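Local coordinates for protein probable sugar kinase (Clostridium perfringens, PDB 3KZH) that probably phosphorylates a sugar as a carbohydrate kinase of the pfkB family, and holds beta-D-glucopyranose in its pocket, at residues A53-N58 with P296-D301. Sequence-based numbering, arbitrary orientation.
Sequences ARVGVN and PDMALD
R54 leaves the last turn of helix 44-54 and runs along the backbone of P296, D297 and M298. Its CB, CG and CD all pass M298 O at 3.6 to 3.7 Å. Beyond CB the chain stays extended (chi2 176°, chi3 171°), which carries the guanidinium past M298 O to P296 O. NE turns to a salt bridge with E50, one helical turn earlier, which steadies the guanidinium. NH1 then grips two carbonyls at the edge of the group: M298 O, 2.8 Å from NH1, lies close to the guanidinium plane and receives the N-H on a lone pair, whereas P296 O, 3.0 Å from NH1, is met from above its carbonyl plane. NH2 adds a weak bond to P296 O. In this ribokinase-like fold the contact joins the end of helix 44-54, closed by a Schellman motif with G56 at C-prime, to the loop leading into helix 300-308, where A299 is the N-cap. R54 O receives a CA-H contact from A299 CA at 3.3 Å. One water bridges R54 O to L300 N; a second donates to M298 O at 2.8 Å and only weakly to R54 O. On the buried side V55 CG1 approaches M298 SE, a selenomethionine atom, at 4.5 Å; both side chains also rest on M283 of helix 273-288 and V303. L300 lays CB and CD1 against V55 O, while Y265 of helix 255-268 touches both V55 and L300.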
loop_
_atom_site.group_PDB
_atom_site.type_symbol
_atom_site.label_atom_id
_atom_site.label_comp_id
_atom_site.label_asym_id
_atom_site.label_seq_id
_atom_site.Cartn_x
_atom_site.Cartn_y
_atom_site.Cartn_z
ATOM N N ALA A 53 -2.435 20.901 7.292
ATOM C CA ALA A 53 -3.841 20.500 7.290
ATOM C C ALA A 53 -4.255 20.044 8.695
ATOM O O ALA A 53 -5.384 20.303 9.133
ATOM C CB ALA A 53 -4.053 19.387 6.282
ATOM N N ARG A 54 -3.301 19.439 9.413
ATOM C CA ARG A 54 -3.513 18.962 10.782
ATOM C C ARG A 54 -3.786 20.085 11.780
ATOM O O ARG A 54 -4.525 19.889 12.731
ATOM C CB ARG A 54 -2.322 18.119 11.263
ATOM C CG ARG A 54 -2.446 16.642 10.897
ATOM C CD ARG A 54 -1.219 15.835 11.290
ATOM N NE ARG A 54 -1.439 14.399 11.119
ATOM C CZ ARG A 54 -1.938 13.590 12.058
ATOM N NH1 ARG A 54 -2.268 14.064 13.248
ATOM N NH2 ARG A 54 -2.145 12.314 11.792
ATOM N N VAL A 55 -3.207 21.263 11.542
ATOM C CA VAL A 55 -3.404 22.407 12.423
ATOM C C VAL A 55 -4.472 23.379 11.920
ATOM O O VAL A 55 -4.643 24.471 12.464
ATOM C CB VAL A 55 -2.077 23.126 12.775
ATOM C CG1 VAL A 55 -1.156 22.185 13.534
ATOM C CG2 VAL A 55 -1.397 23.664 11.532
ATOM N N GLY A 56 -5.176 22.963 10.865
ATOM C CA GLY A 56 -6.261 23.750 10.307
ATOM C C GLY A 56 -6.028 24.677 9.135
ATOM O O GLY A 56 -6.940 25.414 8.778
ATOM N N VAL A 57 -4.842 24.655 8.528
ATOM C CA VAL A 57 -4.569 25.516 7.372
ATOM C C VAL A 57 -5.253 24.907 6.154
ATOM O O VAL A 57 -5.234 23.692 5.975
ATOM C CB VAL A 57 -3.035 25.649 7.049
ATOM C CG1 VAL A 57 -2.778 26.689 5.962
ATOM C CG2 VAL A 57 -2.247 25.976 8.288
ATOM N N ASN A 58 -5.899 25.764 5.366
ATOM C CA ASN A 58 -6.575 25.383 4.123
ATOM C C ASN A 58 -5.374 25.215 3.201
ATOM O O ASN A 58 -4.694 26.185 2.848
ATOM C CB ASN A 58 -7.514 26.510 3.674
ATOM C CG ASN A 58 -8.318 26.164 2.432
ATOM O OD1 ASN A 58 -8.585 24.996 2.140
ATOM N ND2 ASN A 58 -8.721 27.195 1.694
ATOM N N PRO A 296 1.005 11.227 15.346
ATOM C CA PRO A 296 -0.377 10.809 15.069
ATOM C C PRO A 296 -1.479 11.641 15.716
ATOM O O PRO A 296 -2.560 11.780 15.147
ATOM C CB PRO A 296 -0.409 9.375 15.601
ATOM C CG PRO A 296 0.975 8.909 15.402
ATOM C CD PRO A 296 1.763 10.085 15.899
ATOM N N ASP A 297 -1.192 12.213 16.883
ATOM C CA ASP A 297 -2.187 12.997 17.605
ATOM C C ASP A 297 -2.144 14.485 17.372
ATOM O O ASP A 297 -3.015 15.203 17.865
ATOM C CB ASP A 297 -2.116 12.727 19.111
ATOM C CG ASP A 297 -2.347 11.273 19.458
ATOM O OD1 ASP A 297 -3.049 10.563 18.699
ATOM O OD2 ASP A 297 -1.802 10.837 20.495
HETATM N N MSE A 298 -1.165 14.950 16.598
HETATM C CA MSE A 298 -1.029 16.376 16.340
HETATM C C MSE A 298 -2.179 17.038 15.597
HETATM O O MSE A 298 -2.650 16.570 14.548
HETATM C CB MSE A 298 0.297 16.718 15.678
HETATM C CG MSE A 298 0.985 17.895 16.356
HETATM SE SE MSE A 298 1.714 19.130 15.121
HETATM C CE MSE A 298 3.436 18.290 14.950
ATOM N N ALA A 299 -2.659 18.087 16.252
ATOM C CA ALA A 299 -3.759 18.928 15.825
ATOM C C ALA A 299 -3.528 20.285 16.469
ATOM O O ALA A 299 -2.612 20.436 17.276
ATOM C CB ALA A 299 -5.084 18.334 16.314
ATOM N N LEU A 300 -4.376 21.256 16.129
ATOM C CA LEU A 300 -4.308 22.614 16.668
ATOM C C LEU A 300 -4.325 22.615 18.200
ATOM O O LEU A 300 -3.436 23.206 18.821
ATOM C CB LEU A 300 -5.451 23.488 16.107
ATOM C CG LEU A 300 -5.578 24.954 16.570
ATOM C CD1 LEU A 300 -4.329 25.727 16.231
ATOM C CD2 LEU A 300 -6.792 25.627 15.961
ATOM N N ASP A 301 -5.263 21.871 18.790
ATOM C CA ASP A 301 -5.394 21.780 20.249
ATOM C C ASP A 301 -4.145 21.276 20.992
ATOM O O ASP A 301 -3.769 21.875 21.995
ATOM C CB ASP A 301 -6.651 20.979 20.662
ATOM C CG ASP A 301 -6.819 19.664 19.890
ATOM O OD1 ASP A 301 -5.814 19.058 19.472
ATOM O OD2 ASP A 301 -7.975 19.228 19.699
HETATM O O HOH W 1 -5.259 16.713 13.502
HETATM O O HOH W 2 -6.779 20.892 14.203
#